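Local coordinates for molybdopterin adenylyltransferase (Pyrococcus furiosus, PDB 4LHB), which catalyses the ATP-dependent adenylylation of molybdopterin, releasing diphosphate, during biosynthesis of the molybdenum or tungsten cofactor, and assembles as a homohexamer, at residues T30-V35 / L62-Y67; V71-I76 / R103-I108; E123-K128 / V138-T143. All coordinates share one frame; numbering follows the deposited sequence.

Interaction 1. Residues T30-V35 / L62-Y67; sequences TFKFGV and LGEHVY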
ATOM      1  N   THR C  30     -26.828 -20.265  14.049  1.00 70.97           N
ATOM      2  CA  THR C  30     -27.142 -18.823  13.920  1.00 63.24           C
ATOM      3  C   THR C  30     -26.017 -17.863  14.408  1.00 56.46           C
ATOM      4  O   THR C  30     -25.213 -18.205  15.266  1.00 59.25           O
ATOM      5  CB  THR C  30     -28.392 -18.495  14.715  1.00 60.35           C
ATOM      6  OG1 THR C  30     -28.834 -17.162  14.379  1.00 55.43           O
ATOM      7  CG2 THR C  30     -28.097 -18.695  16.223  1.00 47.91           C
ATOM      8  N   PHE C  31     -26.029 -16.633  13.917  1.00 46.29           N
ATOM      9  CA  PHE C  31     -25.001 -15.638  14.290  1.00 41.54           C
ATOM     10  C   PHE C  31     -25.527 -14.468  15.129  1.00 36.38           C
ATOM     11  O   PHE C  31     -26.737 -14.204  15.226  1.00 33.27           O
ATOM     12  CB  PHE C  31     -24.384 -15.057  13.020  1.00 35.75           C
ATOM     13  CG  PHE C  31     -25.374 -14.349  12.175  1.00 30.98           C
ATOM     14  CD1 PHE C  31     -25.586 -12.982  12.327  1.00 30.92           C
ATOM     15  CD2 PHE C  31     -26.122 -15.039  11.276  1.00 29.57           C
ATOM     16  CE1 PHE C  31     -26.520 -12.310  11.548  1.00 30.85           C
ATOM     17  CE2 PHE C  31     -27.074 -14.377  10.499  1.00 32.88           C
ATOM     18  CZ  PHE C  31     -27.281 -13.006  10.630  1.00 31.35           C
ATOM     19  N   LYS C  32     -24.586 -13.732  15.687  1.00 34.35           N
ATOM     20  CA  LYS C  32     -24.918 -12.497  16.369  1.00 35.32           C
ATOM     21  C   LYS C  32     -24.560 -11.319  15.467  1.00 35.99           C
ATOM     22  O   LYS C  32     -23.611 -11.396  14.694  1.00 34.91           O
ATOM     23  CB  LYS C  32     -24.208 -12.452  17.709  1.00 34.75           C
ATOM     24  CG  LYS C  32     -24.837 -13.379  18.727  1.00 34.95           C
ATOM     25  CD  LYS C  32     -23.803 -14.037  19.611  1.00 39.93           C
ATOM     26  CE  LYS C  32     -24.458 -14.659  20.852  1.00 44.54           C
ATOM     27  NZ  LYS C  32     -23.503 -14.936  21.970  1.00 46.91           N
ATOM     28  N   PHE C  33     -25.344 -10.245  15.521  1.00 37.69           N
ATOM     29  CA  PHE C  33     -25.003  -9.036  14.775  1.00 36.57           C
ATOM     30  C   PHE C  33     -25.188  -7.674  15.448  1.00 36.35           C
ATOM     31  O   PHE C  33     -25.974  -7.509  16.401  1.00 37.29           O
ATOM     32  CB  PHE C  33     -25.707  -9.019  13.447  1.00 35.16           C
ATOM     33  CG  PHE C  33     -27.119  -8.618  13.524  1.00 36.08           C
ATOM     34  CD1 PHE C  33     -27.514  -7.336  13.153  1.00 37.94           C
ATOM     35  CD2 PHE C  33     -28.088  -9.524  13.939  1.00 37.12           C
ATOM     36  CE1 PHE C  33     -28.853  -6.962  13.188  1.00 37.65           C
ATOM     37  CE2 PHE C  33     -29.428  -9.152  13.984  1.00 37.45           C
ATOM     38  CZ  PHE C  33     -29.815  -7.869  13.602  1.00 37.68           C
ATOM     39  N   GLY C  34     -24.411  -6.716  14.924  1.00 34.09           N
ATOM     40  CA  GLY C  34     -24.415  -5.332  15.365  1.00 33.62           C
ATOM     41  C   GLY C  34     -24.724  -4.432  14.194  1.00 33.03           C
ATOM     42  O   GLY C  34     -24.502  -4.791  13.037  1.00 28.60           O
ATOM     43  N   VAL C  35     -25.261  -3.261  14.501  1.00 32.50           N
ATOM     44  CA  VAL C  35     -25.557  -2.258  13.497  1.00 30.87           C
ATOM     45  C   VAL C  35     -24.994  -0.928  13.999  1.00 35.38           C
ATOM     46  O   VAL C  35     -25.107  -0.578  15.212  1.00 34.29           O
ATOM     47  CB  VAL C  35     -27.067  -2.154  13.329  1.00 30.94           C
ATOM     48  CG1 VAL C  35     -27.466  -1.194  12.235  1.00 29.35           C
ATOM     49  CG2 VAL C  35     -27.632  -3.522  13.043  1.00 32.79           C
ATOM     50  N   LEU C  62     -32.854 -13.428  10.793  1.00 38.54           N
ATOM     51  CA  LEU C  62     -31.787 -14.440  10.575  1.00 35.65           C
ATOM     52  C   LEU C  62     -30.777 -14.619  11.786  1.00 36.47           C
ATOM     53  O   LEU C  62     -30.351 -15.744  12.112  1.00 40.12           O
ATOM     54  CB  LEU C  62     -31.053 -14.073   9.281  1.00 38.10           C
ATOM     55  CG  LEU C  62     -31.264 -14.686   7.873  1.00 40.98           C
ATOM     56  CD1 LEU C  62     -32.613 -15.337   7.689  1.00 37.26           C
ATOM     57  CD2 LEU C  62     -30.973 -13.710   6.726  1.00 33.92           C
ATOM     58  N   GLY C  63     -30.395 -13.545  12.477  1.00 33.85           N
ATOM     59  CA  GLY C  63     -29.446 -13.660  13.619  1.00 29.37           C
ATOM     60  C   GLY C  63     -29.893 -12.877  14.836  1.00 27.64           C
ATOM     61  O   GLY C  63     -30.831 -12.160  14.759  1.00 28.51           O
ATOM     62  N   GLU C  64     -29.202 -13.000  15.951  1.00 29.67           N
ATOM     63  CA  GLU C  64     -29.577 -12.356  17.189  1.00 34.74           C
ATOM     64  C   GLU C  64     -28.948 -10.925  17.222  1.00 38.83           C
ATOM     65  O   GLU C  64     -27.725 -10.757  17.142  1.00 36.55           O
ATOM     66  CB  GLU C  64     -29.071 -13.241  18.349  1.00 39.90           C
ATOM     67  CG  GLU C  64     -29.066 -12.581  19.748  1.00 47.04           C
ATOM     68  CD  GLU C  64     -28.363 -13.412  20.857  1.00 53.87           C
ATOM     69  OE1 GLU C  64     -27.647 -14.417  20.561  1.00 59.72           O
ATOM     70  OE2 GLU C  64     -28.519 -13.050  22.055  1.00 52.94           O
ATOM     71  N   HIS C  65     -29.770  -9.897  17.323  1.00 38.75           N
ATOM     72  CA  HIS C  65     -29.290  -8.500  17.375  1.00 37.15           C
ATOM     73  C   HIS C  65     -28.660  -8.250  18.675  1.00 36.28           C
ATOM     74  O   HIS C  65     -29.336  -8.376  19.660  1.00 37.71           O
ATOM     75  CB  HIS C  65     -30.481  -7.582  17.241  1.00 39.46           C
ATOM     76  CG  HIS C  65     -30.173  -6.113  17.405  1.00 47.18           C
ATOM     77  ND1 HIS C  65     -29.010  -5.549  16.984  1.00 52.44           N
ATOM     78  CD2 HIS C  65     -30.948  -5.081  17.909  1.00 44.22           C
ATOM     79  CE1 HIS C  65     -29.054  -4.234  17.222  1.00 47.22           C
ATOM     80  NE2 HIS C  65     -30.235  -3.953  17.785  1.00 49.61           N
ATOM     81  N   VAL C  66     -27.372  -7.903  18.728  1.00 36.68           N
ATOM     82  CA  VAL C  66     -26.704  -7.672  20.028  1.00 34.52           C
ATOM     83  C   VAL C  66     -26.187  -6.248  20.280  1.00 32.62           C
ATOM     84  O   VAL C  66     -25.645  -5.979  21.340  1.00 31.75           O
ATOM     85  CB  VAL C  66     -25.525  -8.652  20.233  1.00 37.52           C
ATOM     86  CG1 VAL C  66     -26.034 -10.079  20.188  1.00 35.72           C
ATOM     87  CG2 VAL C  66     -24.419  -8.425  19.190  1.00 37.75           C
ATOM     88  N   TYR C  67     -26.335  -5.337  19.327  1.00 33.46           N
ATOM     89  CA  TYR C  67     -25.710  -4.001  19.440  1.00 33.25           C
ATOM     90  C   TYR C  67     -26.224  -3.043  18.409  1.00 31.24           C
ATOM     91  O   TYR C  67     -26.315  -3.385  17.243  1.00 32.09           O
ATOM     92  CB  TYR C  67     -24.195  -4.098  19.261  1.00 32.75           C
ATOM     93  CG  TYR C  67     -23.441  -2.818  19.531  1.00 33.75           C
ATOM     94  CD1 TYR C  67     -22.854  -2.601  20.759  1.00 35.27           C
ATOM     95  CD2 TYR C  67     -23.305  -1.812  18.551  1.00 31.54           C
ATOM     96  CE1 TYR C  67     -22.153  -1.435  21.020  1.00 33.49           C
ATOM     97  CE2 TYR C  67     -22.628  -0.649  18.812  1.00 30.19           C
ATOM     98  CZ  TYR C  67     -22.042  -0.469  20.054  1.00 33.29           C
ATOM     99  OH  TYR C  67     -21.304   0.673  20.355  1.00 35.00           O
TER
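Phe31 and Phe33 both turn a ring face onto the backbone of 62-67. Over the Phe31 ring lies Gly63, its CA 3.8 Å from the Phe31 ring centroid and almost on the ring normal, a CH-pi contact brought close by the lack of a side chain at Gly63; CB of Phe33 sits at the edge of the same ring. The Phe33 ring takes His65 CA over one face as a second CH-pi contact, and at its edge Phe33 CE2 meets Gly63 O at 3.4 Å. With CG between the backbone N and the carbonyl carbon (chi1 79°), the Phe33 ring swings across to the neighbouring strand, where the His65 ring lies obliquely to it, planes 31° apart. Beneath the rings the two strands pair in parallel. Phe31 O accepts from Glu64 N (2.8 Å), Glu64 O from Phe33 N (2.9 Å), and Phe33 O from Val66 N along a nearly straight bond of 2.7 Å. Nearer the N termini of both segments, Thr30 OG1 donates to a lone pair of Leu62 O at 3.1 Å. On the other sheet face Lys32 and Glu64 run side by side; Lys32 NZ stays 4.4 Å from Glu64 OE1, too far for a salt bridge, while the lysine methylenes rest on Val66 CG1. Within this chain the pair forms one margin of the sheet and is joined by a beta-alpha-beta crossover whose helix 51-60 packs on Phe33, Val35 and His65. Helix 163-184 covers Phe31, strand 92-96 adjoins the inner strand, and Tyr67 OH bonds to Glu84 of helix 75-87.

Interaction 2. Residues V71-I76 / R103-I108; sequences VPDDKI and RRDITI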
ATOM      1  N   VAL C  71     -23.490   7.042  15.541  1.00 33.35           N
ATOM      2  CA  VAL C  71     -22.236   7.767  15.838  1.00 29.30           C
ATOM      3  C   VAL C  71     -22.002   8.873  14.805  1.00 29.07           C
ATOM      4  O   VAL C  71     -22.396   8.783  13.642  1.00 30.72           O
ATOM      5  CB  VAL C  71     -21.008   6.809  15.884  1.00 28.09           C
ATOM      6  CG1 VAL C  71     -21.151   5.767  16.991  1.00 29.76           C
ATOM      7  CG2 VAL C  71     -20.723   6.148  14.525  1.00 25.02           C
ATOM      8  N   PRO C  72     -21.353   9.936  15.208  1.00 31.44           N
ATOM      9  CA  PRO C  72     -20.993  10.936  14.212  1.00 34.28           C
ATOM     10  C   PRO C  72     -20.041  10.400  13.121  1.00 34.48           C
ATOM     11  O   PRO C  72     -19.435   9.352  13.298  1.00 31.90           O
ATOM     12  CB  PRO C  72     -20.290  12.001  15.042  1.00 32.39           C
ATOM     13  CG  PRO C  72     -19.808  11.274  16.217  1.00 35.20           C
ATOM     14  CD  PRO C  72     -20.825  10.250  16.530  1.00 33.94           C
ATOM     15  N   ASP C  73     -19.904  11.134  12.021  1.00 36.55           N
ATOM     16  CA  ASP C  73     -19.018  10.749  10.926  1.00 35.34           C
ATOM     17  C   ASP C  73     -17.605  11.036  11.364  1.00 33.71           C
ATOM     18  O   ASP C  73     -16.990  11.973  10.919  1.00 38.08           O
ATOM     19  CB  ASP C  73     -19.407  11.468   9.611  1.00 38.16           C
ATOM     20  CG  ASP C  73     -19.155  10.590   8.313  1.00 50.88           C
ATOM     21  OD1 ASP C  73     -19.795  10.957   7.302  1.00 62.95           O
ATOM     22  OD2 ASP C  73     -18.352   9.562   8.242  1.00 46.42           O
ATOM     23  N   ASP C  74     -17.091  10.197  12.253  1.00 35.90           N
ATOM     24  CA  ASP C  74     -15.847  10.432  12.991  1.00 32.97           C
ATOM     25  C   ASP C  74     -15.091   9.083  13.193  1.00 33.77           C
ATOM     26  O   ASP C  74     -15.581   8.167  13.845  1.00 31.12           O
ATOM     27  CB  ASP C  74     -16.204  11.043  14.346  1.00 35.55           C
ATOM     28  CG  ASP C  74     -14.970  11.293  15.254  1.00 36.55           C
ATOM     29  OD1 ASP C  74     -14.407  10.351  15.817  1.00 36.30           O
ATOM     30  OD2 ASP C  74     -14.581  12.451  15.434  1.00 39.09           O
ATOM     31  N   LYS C  75     -13.880   8.989  12.668  1.00 31.47           N
ATOM     32  CA  LYS C  75     -13.132   7.748  12.722  1.00 29.37           C
ATOM     33  C   LYS C  75     -13.064   7.072  14.056  1.00 28.05           C
ATOM     34  O   LYS C  75     -13.155   5.871  14.120  1.00 26.88           O
ATOM     35  CB  LYS C  75     -11.710   7.961  12.217  1.00 27.69           C
ATOM     36  CG  LYS C  75     -10.746   6.814  12.443  1.00 27.06           C
ATOM     37  CD  LYS C  75      -9.599   7.024  11.467  1.00 28.92           C
ATOM     38  CE  LYS C  75      -8.433   6.058  11.589  1.00 29.15           C
ATOM     39  NZ  LYS C  75      -7.263   6.623  10.875  1.00 27.78           N
ATOM     40  N   ILE C  76     -12.805   7.828  15.110  1.00 28.89           N
ATOM     41  CA  ILE C  76     -12.571   7.217  16.403  1.00 27.29           C
ATOM     42  C   ILE C  76     -13.889   6.713  16.953  1.00 28.23           C
ATOM     43  O   ILE C  76     -13.907   5.654  17.568  1.00 28.08           O
ATOM     44  CB  ILE C  76     -11.966   8.198  17.384  1.00 26.62           C
ATOM     45  CG1 ILE C  76     -10.481   8.366  17.101  1.00 26.02           C
ATOM     46  CG2 ILE C  76     -12.152   7.740  18.836  1.00 26.92           C
ATOM     47  CD1 ILE C  76      -9.836   9.443  17.964  1.00 23.90           C
ATOM     48  N   ARG C 103     -15.548  15.089   2.572  1.00 46.63           N
ATOM     49  CA  ARG C 103     -14.392  15.090   3.530  1.00 46.30           C
ATOM     50  C   ARG C 103     -14.832  14.474   4.840  1.00 42.06           C
ATOM     51  O   ARG C 103     -14.053  13.910   5.580  1.00 40.56           O
ATOM     52  CB  ARG C 103     -13.961  16.527   3.830  1.00 52.02           C
ATOM     53  CG  ARG C 103     -13.433  17.293   2.635  1.00 57.76           C
ATOM     54  CD  ARG C 103     -13.369  18.808   2.862  1.00 61.01           C
ATOM     55  NE  ARG C 103     -12.829  19.488   1.681  1.00 61.97           N
ATOM     56  CZ  ARG C 103     -11.555  19.414   1.281  1.00 61.47           C
ATOM     57  NH1 ARG C 103     -10.654  18.713   1.977  1.00 57.24           N
ATOM     58  NH2 ARG C 103     -11.168  20.055   0.180  1.00 59.14           N
ATOM     59  N   ARG C 104     -16.113  14.650   5.100  1.00 43.41           N
ATOM     60  CA  ARG C 104     -16.840  14.075   6.201  1.00 50.80           C
ATOM     61  C   ARG C 104     -16.685  12.538   6.264  1.00 45.83           C
ATOM     62  O   ARG C 104     -16.425  11.987   7.323  1.00 42.89           O
ATOM     63  CB  ARG C 104     -18.328  14.443   5.958  1.00 64.98           C
ATOM     64  CG  ARG C 104     -19.250  14.637   7.157  1.00 75.27           C
ATOM     65  CD  ARG C 104     -18.635  15.492   8.248  1.00 84.96           C
ATOM     66  NE  ARG C 104     -17.637  16.455   7.783  1.00 91.32           N
ATOM     67  CZ  ARG C 104     -16.855  17.151   8.606  1.00 96.21           C
ATOM     68  NH1 ARG C 104     -16.976  16.992   9.923  1.00 88.14           N
ATOM     69  NH2 ARG C 104     -15.961  18.014   8.118  1.00 96.65           N
ATOM     70  N   ASP C 105     -16.818  11.885   5.104  1.00 40.15           N
ATOM     71  CA  ASP C 105     -16.986  10.431   4.973  1.00 36.15           C
ATOM     72  C   ASP C 105     -15.732   9.638   5.237  1.00 30.77           C
ATOM     73  O   ASP C 105     -14.886   9.589   4.399  1.00 32.33           O
ATOM     74  CB  ASP C 105     -17.440  10.099   3.538  1.00 38.93           C
ATOM     75  CG  ASP C 105     -18.832  10.597   3.239  1.00 37.36           C
ATOM     76  OD1 ASP C 105     -19.692  10.465   4.117  1.00 40.99           O
ATOM     77  OD2 ASP C 105     -19.071  11.120   2.148  1.00 38.12           O
ATOM     78  N   ILE C 106     -15.642   8.959   6.369  1.00 29.41           N
ATOM     79  CA  ILE C 106     -14.431   8.227   6.733  1.00 29.11           C
ATOM     80  C   ILE C 106     -14.637   6.733   7.017  1.00 28.13           C
ATOM     81  O   ILE C 106     -13.674   6.053   7.426  1.00 27.29           O
ATOM     82  CB  ILE C 106     -13.749   8.871   7.959  1.00 30.33           C
ATOM     83  CG1 ILE C 106     -14.717   9.001   9.160  1.00 33.14           C
ATOM     84  CG2 ILE C 106     -13.256  10.238   7.564  1.00 29.30           C
ATOM     85  CD1 ILE C 106     -15.448   7.726   9.605  1.00 31.15           C
ATOM     86  N   THR C 107     -15.852   6.222   6.756  1.00 28.21           N
ATOM     87  CA  THR C 107     -16.241   4.861   7.168  1.00 27.45           C
ATOM     88  C   THR C 107     -15.392   3.790   6.533  1.00 26.56           C
ATOM     89  O   THR C 107     -14.793   2.995   7.266  1.00 29.79           O
ATOM     90  CB  THR C 107     -17.742   4.538   6.910  1.00 28.67           C
ATOM     91  OG1 THR C 107     -18.574   5.503   7.564  1.00 28.77           O
ATOM     92  CG2 THR C 107     -18.090   3.158   7.468  1.00 24.48           C
ATOM     93  N   ILE C 108     -15.327   3.764   5.200  1.00 25.43           N
ATOM     94  CA  ILE C 108     -14.489   2.807   4.499  1.00 28.05           C
ATOM     95  C   ILE C 108     -12.971   2.978   4.844  1.00 29.71           C
ATOM     96  O   ILE C 108     -12.257   2.014   5.151  1.00 27.41           O
ATOM     97  CB  ILE C 108     -14.760   2.855   2.964  1.00 28.47           C
ATOM     98  CG1 ILE C 108     -16.231   2.455   2.731  1.00 30.16           C
ATOM     99  CG2 ILE C 108     -13.803   1.928   2.172  1.00 24.70           C
ATOM    100  CD1 ILE C 108     -16.638   2.347   1.279  1.00 30.87           C
TER
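Asp73 reaches across to the backbone of 103-108, where its OD2 accepts a weak hydrogen bond from Ile106 N (3.3 Å, fairly straight at 163°). It is the only hydrogen bond between the two segments, and the Asp73 backbone N is itself tied to Asp40. Several acceptors are gathered beside it. Asp73 OD1 lies 3.2 Å from Asp105 OD1, the two carboxylate planes 51° apart, and Asp73 OD2 is equally near Arg104 O; neither pair is bonded. The other Asp105 oxygen, OD2, accepts from Thr102 N, and a sulfate ion, probably from the crystallisation liquor, lies about 4 Å from this side chain. Each segment runs from a loop into the first turn of a helix, 71-76 directly after strand 64-71 of the alpha/beta fold. Asp73 centres an inverse gamma turn; Asp74 is the N-cap of helix 75-87, its OD1 accepting from Ile76 N (weakly) and Glu77 N and its OD2 from Gln150 N of the second subunit; Ile106 holds the N-cap position of helix 107-111. Van der Waals packing comes mainly from Ile106, whose apolar branch lies against the backbone at Asp74 and Lys75: CG1, placed between the backbone N and the carbonyl carbon (chi1 55°), meets Lys75 N at 3.6 Å, and CD1 touches Asp74 C at 3.9 Å. Contacts between subunits flank this contact: Lys75 NZ forms a salt bridge with Asp116 of the second subunit, and Asp105 O accepts from Lys117 of the third.

Interaction 3. Residues E123-K128 / V138-T143; sequences EVFRAK and VLTRAT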
ATOM      1  N   GLU C 123     -18.748  -4.714  -5.764  1.00 36.45           N
ATOM      2  CA  GLU C 123     -19.022  -4.956  -7.179  1.00 35.96           C
ATOM      3  C   GLU C 123     -20.415  -5.490  -7.329  1.00 35.33           C
ATOM      4  O   GLU C 123     -21.156  -5.016  -8.186  1.00 35.86           O
ATOM      5  CB  GLU C 123     -18.116  -6.009  -7.748  1.00 40.05           C
ATOM      6  CG  GLU C 123     -16.644  -5.710  -7.748  1.00 46.14           C
ATOM      7  CD  GLU C 123     -15.908  -6.567  -8.771  1.00 50.47           C
ATOM      8  OE1 GLU C 123     -16.522  -7.476  -9.384  1.00 54.63           O
ATOM      9  OE2 GLU C 123     -14.705  -6.344  -8.975  1.00 52.99           O
ATOM     10  N   VAL C 124     -20.760  -6.481  -6.497  1.00 32.50           N
ATOM     11  CA  VAL C 124     -22.082  -7.114  -6.561  1.00 34.02           C
ATOM     12  C   VAL C 124     -23.180  -6.101  -6.218  1.00 35.19           C
ATOM     13  O   VAL C 124     -24.145  -5.907  -6.989  1.00 34.99           O
ATOM     14  CB  VAL C 124     -22.137  -8.393  -5.703  1.00 32.21           C
ATOM     15  CG1 VAL C 124     -23.578  -8.799  -5.472  1.00 29.08           C
ATOM     16  CG2 VAL C 124     -21.309  -9.499  -6.397  1.00 29.41           C
ATOM     17  N   PHE C 125     -22.953  -5.387  -5.122  1.00 34.54           N
ATOM     18  CA  PHE C 125     -23.774  -4.239  -4.745  1.00 36.20           C
ATOM     19  C   PHE C 125     -23.955  -3.287  -5.910  1.00 36.32           C
ATOM     20  O   PHE C 125     -25.055  -2.875  -6.212  1.00 34.07           O
ATOM     21  CB  PHE C 125     -23.157  -3.454  -3.553  1.00 38.28           C
ATOM     22  CG  PHE C 125     -24.054  -2.398  -3.022  1.00 39.46           C
ATOM     23  CD1 PHE C 125     -24.880  -2.658  -1.956  1.00 45.95           C
ATOM     24  CD2 PHE C 125     -24.124  -1.163  -3.626  1.00 46.42           C
ATOM     25  CE1 PHE C 125     -25.746  -1.695  -1.468  1.00 45.97           C
ATOM     26  CE2 PHE C 125     -25.000  -0.203  -3.174  1.00 47.15           C
ATOM     27  CZ  PHE C 125     -25.799  -0.467  -2.078  1.00 49.65           C
ATOM     28  N   ARG C 126     -22.864  -2.885  -6.525  1.00 37.38           N
ATOM     29  CA  ARG C 126     -22.970  -1.953  -7.620  1.00 41.28           C
ATOM     30  C   ARG C 126     -23.712  -2.548  -8.800  1.00 41.88           C
ATOM     31  O   ARG C 126     -24.496  -1.842  -9.432  1.00 43.43           O
ATOM     32  CB  ARG C 126     -21.587  -1.389  -8.013  1.00 43.73           C
ATOM     33  CG  ARG C 126     -21.186  -0.253  -7.077  1.00 44.78           C
ATOM     34  CD  ARG C 126     -19.921   0.506  -7.435  1.00 42.66           C
ATOM     35  NE  ARG C 126     -18.747  -0.327  -7.255  1.00 38.51           N
ATOM     36  CZ  ARG C 126     -18.214  -0.636  -6.087  1.00 38.95           C
ATOM     37  NH1 ARG C 126     -18.735  -0.182  -4.960  1.00 46.86           N
ATOM     38  NH2 ARG C 126     -17.164  -1.440  -6.040  1.00 34.63           N
ATOM     39  N   ALA C 127     -23.522  -3.835  -9.076  1.00 44.02           N
ATOM     40  CA  ALA C 127     -24.246  -4.473 -10.206  1.00 44.71           C
ATOM     41  C   ALA C 127     -25.746  -4.452  -9.954  1.00 44.79           C
ATOM     42  O   ALA C 127     -26.500  -4.041 -10.814  1.00 49.69           O
ATOM     43  CB  ALA C 127     -23.763  -5.889 -10.481  1.00 35.48           C
ATOM     44  N   LYS C 128     -26.192  -4.846  -8.779  1.00 44.06           N
ATOM     45  CA  LYS C 128     -27.626  -4.825  -8.544  1.00 50.95           C
ATOM     46  C   LYS C 128     -28.135  -3.382  -8.609  1.00 52.22           C
ATOM     47  O   LYS C 128     -29.160  -3.107  -9.217  1.00 63.38           O
ATOM     48  CB  LYS C 128     -27.995  -5.471  -7.193  1.00 54.98           C
ATOM     49  CG  LYS C 128     -29.500  -5.643  -6.956  1.00 59.96           C
ATOM     50  CD  LYS C 128     -30.135  -6.684  -7.886  1.00 61.40           C
ATOM     51  CE  LYS C 128     -31.669  -6.753  -7.778  1.00 62.23           C
ATOM     52  NZ  LYS C 128     -32.392  -5.970  -8.835  1.00 61.00           N
ATOM     53  N   VAL C 138     -21.309   5.109 -10.137  1.00 38.19           N
ATOM     54  CA  VAL C 138     -19.935   5.634 -10.100  1.00 37.97           C
ATOM     55  C   VAL C 138     -19.622   6.251  -8.721  1.00 38.59           C
ATOM     56  O   VAL C 138     -18.476   6.201  -8.277  1.00 37.62           O
ATOM     57  CB  VAL C 138     -19.720   6.598 -11.312  1.00 36.55           C
ATOM     58  CG1 VAL C 138     -18.544   7.536 -11.151  1.00 35.38           C
ATOM     59  CG2 VAL C 138     -19.587   5.760 -12.583  1.00 35.45           C
ATOM     60  N   LEU C 139     -20.648   6.776  -8.039  1.00 36.44           N
ATOM     61  CA  LEU C 139     -20.513   7.269  -6.678  1.00 37.82           C
ATOM     62  C   LEU C 139     -20.769   6.222  -5.614  1.00 43.71           C
ATOM     63  O   LEU C 139     -20.468   6.465  -4.455  1.00 47.91           O
ATOM     64  CB  LEU C 139     -21.474   8.441  -6.423  1.00 36.51           C
ATOM     65  CG  LEU C 139     -21.039   9.711  -7.128  1.00 35.99           C
ATOM     66  CD1 LEU C 139     -22.077  10.783  -7.005  1.00 34.38           C
ATOM     67  CD2 LEU C 139     -19.722  10.167  -6.548  1.00 36.88           C
ATOM     68  N   THR C 140     -21.371   5.090  -5.964  1.00 47.21           N
ATOM     69  CA  THR C 140     -21.718   4.114  -4.939  1.00 52.29           C
ATOM     70  C   THR C 140     -20.453   3.445  -4.408  1.00 53.08           C
ATOM     71  O   THR C 140     -19.625   2.877  -5.178  1.00 50.13           O
ATOM     72  CB  THR C 140     -22.640   2.978  -5.410  1.00 53.21           C
ATOM     73  OG1 THR C 140     -23.759   3.491  -6.121  1.00 49.68           O
ATOM     74  CG2 THR C 140     -23.138   2.229  -4.211  1.00 56.05           C
ATOM     75  N   ARG C 141     -20.300   3.527  -3.093  1.00 47.72           N
ATOM     76  CA  ARG C 141     -19.206   2.827  -2.453  1.00 48.53           C
ATOM     77  C   ARG C 141     -19.753   2.000  -1.294  1.00 40.51           C
ATOM     78  O   ARG C 141     -20.658   2.408  -0.572  1.00 39.61           O
ATOM     79  CB  ARG C 141     -18.084   3.807  -2.082  1.00 51.12           C
ATOM     80  CG  ARG C 141     -17.749   4.788  -3.227  1.00 56.06           C
ATOM     81  CD  ARG C 141     -16.428   5.560  -3.078  1.00 52.56           C
ATOM     82  NE  ARG C 141     -16.200   5.802  -1.668  1.00 50.71           N
ATOM     83  CZ  ARG C 141     -15.022   6.035  -1.115  1.00 49.38           C
ATOM     84  NH1 ARG C 141     -13.922   6.119  -1.863  1.00 50.09           N
ATOM     85  NH2 ARG C 141     -14.960   6.212   0.204  1.00 48.01           N
ATOM     86  N   ALA C 142     -19.264   0.786  -1.192  1.00 36.96           N
ATOM     87  CA  ALA C 142     -19.735  -0.144  -0.178  1.00 35.18           C
ATOM     88  C   ALA C 142     -18.712  -1.201  -0.198  1.00 34.04           C
ATOM     89  O   ALA C 142     -18.094  -1.440  -1.224  1.00 30.63           O
ATOM     90  CB  ALA C 142     -21.061  -0.752  -0.560  1.00 36.38           C
ATOM     91  N   THR C 143     -18.519  -1.844   0.933  1.00 35.56           N
ATOM     92  CA  THR C 143     -17.437  -2.808   1.037  1.00 33.82           C
ATOM     93  C   THR C 143     -17.804  -3.830   2.066  1.00 28.28           C
ATOM     94  O   THR C 143     -18.697  -3.595   2.880  1.00 26.48           O
ATOM     95  CB  THR C 143     -16.120  -2.108   1.452  1.00 35.53           C
ATOM     96  OG1 THR C 143     -15.031  -3.027   1.288  1.00 43.06           O
ATOM     97  CG2 THR C 143     -16.173  -1.615   2.919  1.00 31.47           C
TER
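Thr140 fits between two neighbouring side chains of helix 121-133, with Phe125 meeting its methyl group and Arg126 its CB and carbonyl. The close-packed half is apolar. Phe125 CE2 comes within 3.2 Å of Thr140 CG2, the two side chains crossing at about a right angle and the methyl approaching the ring obliquely. Ala142 CB lies over one face of the same ring, toward the rim, 4.2 Å from Phe125 CG. With CG anti to the backbone N (chi1 -172°), Phe125 points its ring at residues 140-142, and Pro160 packs on both Phe125 and Ala142. The polar half is close but weakly bonded. Here the side chains slide past each other in opposite directions, Arg126 CG 3.9 Å from Thr140 CB and Arg126 CD 3.3 Å from Thr140 O. A bend at chi3 (-69°) turns the guanidinium back so that NH1 reaches Thr140 O, but that bond is weak, 3.2 Å long and bent to 128°. Ala142 N lies near the guanidinium plane at its edge, 3.9 Å from NH1. The stronger partner of Arg126 is Glu123 of the third subunit, which forms a salt bridge with NE, while Ser120 of that subunit also donates to Thr140 O. A methionine in place of Arg126 is likely to leave that glutamate without its cationic mate and Thr140 O with one donor fewer. Apolar packing thus probably does most to hold 140-142 on the helix, while Arg126 and Thr140 O find further partners in the third subunit.

From the N terminus the three contacts follow in series, none nested in or crossing another. Interaction 1 closes the excursion through helices 40-44 and 51-60, setting strand 64-71, outermost within this chain, beside strand 32-38. That same strand runs directly into 71-76, where interaction 2 opens; its excursion passes through helix 75-87 and strand 92-96 before returning to the start of helix 107-111, on the opposite side of the chain's centre from interaction 1. Interaction 3 closes a short excursion through the end of helix 121-133, where the chain enters strand 143-148. It touches interaction 2 where Ile108 packs on 141-143, and both of these contacts also meet the third subunit.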